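Local structure of cytochrome c-554 (Nitrosomonas europaea, 1FT5) at residues A30-S33 against L34-N37; H129-E132 against R133-C137. The protein carries electrons in ammonia oxidation, accepting them directly from hydroxylamine oxidoreductase through its covalently bound hemes. All blocks are in the same frame, centred on the assembly; numbering follows the deposited sequence.

Interaction 1 (A30-S33 against L34-N37); sequences AMES and LKPN. With HEM (protoporphyrin IX containing Fe), chain H; PO4 (phosphate ion), chain D.
The carbonyl of Ala30 faces the amide of Leu34 at the start of a tight helical turn, and its O accepts a hydrogen bond from ND1 of His64, an axial ligand of heme 2. It thus acts as second-shell support for that ligand. At Met31 comes the first bond from 34-37 back to 30-33: Leu34 N donates to Met31 O at 3.0 Å, closing the chain three residues along. With CG anti to the backbone N (chi1 176°) and two further bends, the Met31 side chain crosses that of Leu34 at about a right angle, SD lying 3.9 Å from CD1. The bond pattern repeats at Glu32, whose O receives Lys35 N at 3.0 Å. Its side chain runs alongside that of Lys35, the two pointing the same way, and in a salt bridge Lys35 NZ meets Glu32 OE2 at 2.8 Å, on its syn side but 33° out of the carboxylate plane. Lys35 NZ also donates a hydrogen bond to O4 of a phosphate, probably from the crystallisation liquor, at 3.1 Å. A methionine in place of Lys35 would probably leave both the Glu32 carboxylate and the phosphate without their shared cationic partner. Ser33 turns to the other side, where its OG donates a very short bond of 2.5 Å to propionate oxygen O2D of the heme. Leu34 packs beside another heme and near Cys60, which is bound to heme 2. The whole turn lies in the loop between helices 16-22 and 40-45, where Lys43 of the latter helix binds the carbonyl O of Ser33.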
loop_
_atom_site.group_PDB
_atom_site.type_symbol
_atom_site.label_atom_id
_atom_site.label_comp_id
_atom_site.label_asym_id
_atom_site.label_seq_id
_atom_site.Cartn_x
_atom_site.Cartn_y
_atom_site.Cartn_z
ATOM N N ALA A 30 -0.017 9.961 4.652
ATOM C CA ALA A 30 0.608 10.609 3.483
ATOM C C ALA A 30 -0.020 11.861 2.989
ATOM O O ALA A 30 0.714 12.751 2.469
ATOM C CB ALA A 30 0.717 9.632 2.337
ATOM N N MET A 31 -1.341 11.968 3.085
ATOM C CA MET A 31 -1.936 13.216 2.594
ATOM C C MET A 31 -1.655 14.353 3.559
ATOM O O MET A 31 -1.686 15.526 3.167
ATOM C CB MET A 31 -3.444 12.990 2.397
ATOM C CG MET A 31 -4.268 14.217 1.965
ATOM S SD MET A 31 -3.694 14.895 0.361
ATOM C CE MET A 31 -4.242 13.689 -0.762
ATOM N N GLU A 32 -1.380 14.051 4.830
ATOM C CA GLU A 32 -1.115 15.144 5.769
ATOM C C GLU A 32 0.165 15.919 5.366
ATOM O O GLU A 32 0.274 17.157 5.555
ATOM C CB GLU A 32 -0.908 14.603 7.187
ATOM C CG GLU A 32 -2.096 13.864 7.732
ATOM C CD GLU A 32 -3.355 14.706 7.901
ATOM O OE1 GLU A 32 -4.466 14.182 7.674
ATOM O OE2 GLU A 32 -3.257 15.880 8.296
ATOM N N SER A 33 1.089 15.206 4.747
ATOM C CA SER A 33 2.351 15.775 4.305
ATOM C C SER A 33 2.156 16.794 3.212
ATOM O O SER A 33 3.028 17.632 3.027
ATOM C CB SER A 33 3.294 14.707 3.809
ATOM O OG SER A 33 3.703 13.884 4.901
ATOM N N LEU A 34 1.054 16.675 2.482
ATOM C CA LEU A 34 0.784 17.610 1.371
ATOM C C LEU A 34 0.128 18.891 1.862
ATOM O O LEU A 34 -0.103 19.808 1.063
ATOM C CB LEU A 34 -0.088 16.943 0.279
ATOM C CG LEU A 34 0.494 15.645 -0.324
ATOM C CD1 LEU A 34 -0.279 15.236 -1.548
ATOM C CD2 LEU A 34 1.980 15.855 -0.729
ATOM N N LYS A 35 -0.204 18.951 3.165
ATOM C CA LYS A 35 -0.875 20.138 3.715
ATOM C C LYS A 35 0.095 21.219 4.025
ATOM O O LYS A 35 1.230 20.998 4.310
ATOM C CB LYS A 35 -1.642 19.741 5.009
ATOM C CG LYS A 35 -2.826 18.867 4.711
ATOM C CD LYS A 35 -3.501 18.433 6.023
ATOM C CE LYS A 35 -4.585 17.457 5.768
ATOM N NZ LYS A 35 -5.322 17.260 7.083
ATOM N N PRO A 36 -0.396 22.484 3.969
ATOM C CA PRO A 36 0.476 23.608 4.260
ATOM C C PRO A 36 1.080 23.557 5.649
ATOM O O PRO A 36 0.385 23.202 6.618
ATOM C CB PRO A 36 -0.445 24.841 4.118
ATOM C CG PRO A 36 -1.791 24.352 3.735
ATOM C CD PRO A 36 -1.791 22.844 3.666
ATOM N N ASN A 37 2.342 23.912 5.759
ATOM C CA ASN A 37 3.012 23.973 7.040
ATOM C C ASN A 37 3.274 22.655 7.765
ATOM O O ASN A 37 3.640 22.660 8.929
ATOM C CB ASN A 37 2.230 24.962 7.914
ATOM C CG ASN A 37 2.162 26.342 7.273
ATOM O OD1 ASN A 37 3.185 26.985 7.080
ATOM N ND2 ASN A 37 0.974 26.774 6.912
HETATM C CHA HEM H . 6.923 6.122 3.150
HETATM C CHB HEM H . 8.283 1.551 2.268
HETATM C CHC HEM H . 4.777 1.310 -1.115
HETATM C CHD HEM H . 4.404 6.170 -0.926
HETATM C C1A HEM H . 7.524 4.874 3.253
HETATM C C2A HEM H . 8.532 4.538 4.230
HETATM C C3A HEM H . 8.946 3.281 3.936
HETATM C C4A HEM H . 8.167 2.823 2.823
HETATM C CMA HEM H . 10.068 2.458 4.642
HETATM C CAA HEM H . 9.053 5.394 5.296
HETATM C CBA HEM H . 8.247 5.263 6.551
HETATM C CGA HEM H . 8.666 6.157 7.708
HETATM O O1A HEM H . 9.610 6.999 7.555
HETATM O O2A HEM H . 8.043 6.032 8.758
HETATM C C1B HEM H . 7.459 1.087 1.218
HETATM C C2B HEM H . 7.443 -0.257 0.725
HETATM C C3B HEM H . 6.362 -0.362 -0.157
HETATM C C4B HEM H . 5.772 0.976 -0.216
HETATM C CMB HEM H . 8.466 -1.362 1.117
HETATM C CAB HEM H . 5.885 -1.552 -0.952
HETATM C CBB HEM H . 5.692 -2.802 -0.106
HETATM C C1C HEM H . 4.413 2.628 -1.354
HETATM C C2C HEM H . 3.532 2.946 -2.430
HETATM C C3C HEM H . 3.493 4.331 -2.456
HETATM C C4C HEM H . 4.285 4.804 -1.337
HETATM C CMC HEM H . 2.862 1.944 -3.355
HETATM C CAC HEM H . 2.777 5.286 -3.465
HETATM C CBC HEM H . 1.242 5.044 -3.671
HETATM C C1D HEM H . 5.063 6.569 0.256
HETATM C C2D HEM H . 5.011 7.869 0.781
HETATM C C3D HEM H . 5.638 7.852 1.963
HETATM C C4D HEM H . 6.107 6.510 2.121
HETATM C CMD HEM H . 4.339 9.089 0.108
HETATM C CAD HEM H . 5.712 9.047 2.901
HETATM C CBD HEM H . 4.431 9.424 3.652
HETATM C CGD HEM H . 4.565 10.712 4.338
HETATM O O1D HEM H . 5.322 10.810 5.293
HETATM O O2D HEM H . 3.902 11.640 3.897
HETATM N NA HEM H . 7.320 3.818 2.407
HETATM N NB HEM H . 6.445 1.893 0.650
HETATM N NC HEM H . 4.870 3.748 -0.673
HETATM N ND HEM H . 5.753 5.735 1.070
HETATM FE FE HEM H . 6.092 3.788 0.885
HETATM P P PO4 D . -7.411 14.851 4.782
HETATM O O1 PO4 D . -7.815 15.280 3.338
HETATM O O2 PO4 D . -8.140 13.535 5.135
HETATM O O3 PO4 D . -5.881 14.644 4.852
HETATM O O4 PO4 D . -7.840 15.953 5.822
#

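Interaction 2 (H129-E132 against R133-C137); sequences HFEE and RCSAC. With HEM (protoporphyrin IX containing Fe), chain H.
The first turn of helix 131-138, the helix that carries a covalently attached heme, starts at Phe130, the N-cap residue, whose O accepts from Cys134 N at 3.0 Å. Phe130 CB also approaches Cys134 SG at 4.3 Å, while its ring leads away to meet Phe194 edge-to-face and to pack against His92, an axial ligand of heme 3. One residue on, Glu131 O is gripped twice by Ser135: by its N at 2.9 Å, and by its OG at 2.7 Å from above the carbonyl plane. With OG anti to its own carbonyl carbon (chi1 -63°), the Ser135 hydroxyl folds back along the helix to reach that oxygen. A water donates both to Ser135 OG and to Glu131 OE2, tying the two side chains together. Cys134 to His138 form the CXXCH motif of c-type cytochromes. Its two thioethers, Cys134 SG to heme CAB at 1.8 Å and Cys137 SG to CAC at 1.9 Å, fasten heme 4 to the helix, and Ser135 and Ala136 are the two spacer residues. Ala136 N continues the helical pattern by bonding to Glu132 O at 2.9 Å. Arg133 extends off the helix to a salt bridge between its NE and Asp127, while Glu132 OE2 accepts a bond from Trp146.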
loop_
_atom_site.group_PDB
_atom_site.type_symbol
_atom_site.label_atom_id
_atom_site.label_comp_id
_atom_site.label_asym_id
_atom_site.label_seq_id
_atom_site.Cartn_x
_atom_site.Cartn_y
_atom_site.Cartn_z
ATOM N N HIS A 129 3.782 -9.862 -4.738
ATOM C CA HIS A 129 5.184 -9.638 -5.002
ATOM C C HIS A 129 5.581 -8.242 -4.522
ATOM O O HIS A 129 6.691 -8.063 -3.980
ATOM C CB HIS A 129 5.414 -9.766 -6.504
ATOM C CG HIS A 129 6.849 -9.796 -6.901
ATOM N ND1 HIS A 129 7.574 -8.651 -7.188
ATOM C CD2 HIS A 129 7.715 -10.836 -7.019
ATOM C CE1 HIS A 129 8.823 -8.990 -7.457
ATOM N NE2 HIS A 129 8.935 -10.307 -7.358
ATOM N N PHE A 130 4.697 -7.272 -4.764
ATOM C CA PHE A 130 4.849 -5.895 -4.271
ATOM C C PHE A 130 5.931 -4.935 -4.818
ATOM O O PHE A 130 5.689 -3.727 -4.836
ATOM C CB PHE A 130 5.089 -5.887 -2.722
ATOM C CG PHE A 130 4.075 -6.698 -1.931
ATOM C CD1 PHE A 130 4.389 -8.006 -1.465
ATOM C CD2 PHE A 130 2.813 -6.208 -1.713
ATOM C CE1 PHE A 130 3.417 -8.790 -0.794
ATOM C CE2 PHE A 130 1.825 -6.995 -1.036
ATOM C CZ PHE A 130 2.119 -8.251 -0.589
ATOM N N GLU A 131 7.065 -5.471 -5.226
ATOM C CA GLU A 131 8.187 -4.633 -5.615
ATOM C C GLU A 131 7.883 -3.572 -6.633
ATOM O O GLU A 131 8.265 -2.417 -6.397
ATOM C CB GLU A 131 9.382 -5.456 -6.080
ATOM C CG GLU A 131 10.608 -4.577 -6.153
ATOM C CD GLU A 131 11.907 -5.337 -6.313
ATOM O OE1 GLU A 131 11.918 -6.598 -6.344
ATOM O OE2 GLU A 131 12.945 -4.635 -6.416
ATOM N N GLU A 132 7.197 -3.935 -7.721
ATOM C CA GLU A 132 6.864 -2.927 -8.738
ATOM C C GLU A 132 6.007 -1.828 -8.137
ATOM O O GLU A 132 6.237 -0.643 -8.406
ATOM C CB GLU A 132 6.120 -3.585 -9.920
ATOM C CG GLU A 132 6.239 -2.846 -11.248
ATOM C CD GLU A 132 7.703 -2.662 -11.766
ATOM O OE1 GLU A 132 8.628 -3.464 -11.422
ATOM O OE2 GLU A 132 7.911 -1.696 -12.529
ATOM N N ARG A 133 4.993 -2.188 -7.335
ATOM C CA ARG A 133 4.172 -1.159 -6.726
ATOM C C ARG A 133 4.947 -0.217 -5.817
ATOM O O ARG A 133 4.759 1.008 -5.881
ATOM C CB ARG A 133 2.958 -1.755 -5.941
ATOM C CG ARG A 133 1.885 -2.234 -6.885
ATOM C CD ARG A 133 0.645 -2.827 -6.100
ATOM N NE ARG A 133 -0.123 -3.590 -7.053
ATOM C CZ ARG A 133 -0.982 -3.025 -7.882
ATOM N NH1 ARG A 133 -1.127 -1.695 -7.792
ATOM N NH2 ARG A 133 -1.603 -3.755 -8.819
ATOM N N CYS A 134 5.832 -0.753 -4.975
ATOM C CA CYS A 134 6.563 0.133 -4.083
ATOM C C CYS A 134 7.454 1.056 -4.904
ATOM O O CYS A 134 7.551 2.254 -4.606
ATOM C CB CYS A 134 7.530 -0.547 -3.109
ATOM S SG CYS A 134 6.947 -2.068 -2.246
ATOM N N SER A 135 8.013 0.463 -5.962
ATOM C CA SER A 135 8.963 1.191 -6.826
ATOM C C SER A 135 8.318 2.312 -7.574
ATOM O O SER A 135 8.976 3.363 -7.787
ATOM C CB SER A 135 9.575 0.234 -7.831
ATOM O OG SER A 135 10.322 -0.778 -7.136
ATOM N N ALA A 136 7.083 2.132 -8.018
ATOM C CA ALA A 136 6.388 3.190 -8.757
ATOM C C ALA A 136 6.228 4.497 -7.966
ATOM O O ALA A 136 6.040 5.575 -8.547
ATOM C CB ALA A 136 5.032 2.669 -9.213
ATOM N N CYS A 137 6.288 4.399 -6.623
ATOM C CA CYS A 137 6.241 5.597 -5.804
ATOM C C CYS A 137 7.686 5.955 -5.322
ATOM O O CYS A 137 8.120 7.109 -5.446
ATOM C CB CYS A 137 5.397 5.422 -4.579
ATOM S SG CYS A 137 3.679 5.140 -5.075
HETATM C CHA HEM H . 6.923 6.122 3.150
HETATM C CHB HEM H . 8.283 1.551 2.268
HETATM C CHC HEM H . 4.777 1.310 -1.115
HETATM C CHD HEM H . 4.404 6.170 -0.926
HETATM C C1A HEM H . 7.524 4.874 3.253
HETATM C C2A HEM H . 8.532 4.538 4.230
HETATM C C3A HEM H . 8.946 3.281 3.936
HETATM C C4A HEM H . 8.167 2.823 2.823
HETATM C CMA HEM H . 10.068 2.458 4.642
HETATM C CAA HEM H . 9.053 5.394 5.296
HETATM C CBA HEM H . 8.247 5.263 6.551
HETATM C CGA HEM H . 8.666 6.157 7.708
HETATM O O1A HEM H . 9.610 6.999 7.555
HETATM O O2A HEM H . 8.043 6.032 8.758
HETATM C C1B HEM H . 7.459 1.087 1.218
HETATM C C2B HEM H . 7.443 -0.257 0.725
HETATM C C3B HEM H . 6.362 -0.362 -0.157
HETATM C C4B HEM H . 5.772 0.976 -0.216
HETATM C CMB HEM H . 8.466 -1.362 1.117
HETATM C CAB HEM H . 5.885 -1.552 -0.952
HETATM C CBB HEM H . 5.692 -2.802 -0.106
HETATM C C1C HEM H . 4.413 2.628 -1.354
HETATM C C2C HEM H . 3.532 2.946 -2.430
HETATM C C3C HEM H . 3.493 4.331 -2.456
HETATM C C4C HEM H . 4.285 4.804 -1.337
HETATM C CMC HEM H . 2.862 1.944 -3.355
HETATM C CAC HEM H . 2.777 5.286 -3.465
HETATM C CBC HEM H . 1.242 5.044 -3.671
HETATM C C1D HEM H . 5.063 6.569 0.256
HETATM C C2D HEM H . 5.011 7.869 0.781
HETATM C C3D HEM H . 5.638 7.852 1.963
HETATM C C4D HEM H . 6.107 6.510 2.121
HETATM C CMD HEM H . 4.339 9.089 0.108
HETATM C CAD HEM H . 5.712 9.047 2.901
HETATM C CBD HEM H . 4.431 9.424 3.652
HETATM C CGD HEM H . 4.565 10.712 4.338
HETATM O O1D HEM H . 5.322 10.810 5.293
HETATM O O2D HEM H . 3.902 11.640 3.897
HETATM N NA HEM H . 7.320 3.818 2.407
HETATM N NB HEM H . 6.445 1.893 0.650
HETATM N NC HEM H . 4.870 3.748 -0.673
HETATM N ND HEM H . 5.753 5.735 1.070
HETATM FE FE HEM H . 6.092 3.788 0.885
HETATM O O HOH W 1 12.814 -2.015 -6.163
#

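Overall arrangement
Heme 4 illustrates how a small multiheme protein holds one cofactor from distant parts of its sequence. Interaction 2 fixes it covalently through the substituents CAB and CAC, whereas interaction 1 binds a propionate on pyrrole ring D, across the macrocycle from the ring that Cys134 holds. Their centres are 22 Å apart and their nearest atoms about 9 Å, so the heme, not direct touch, connects them. The iron's axial ligands, His27 and His138, lie just before 30-33 and just after 133-137. Each contact also looks to a further heme site: interaction 1 to heme 2 through His64, interaction 2 to heme 3 through His92.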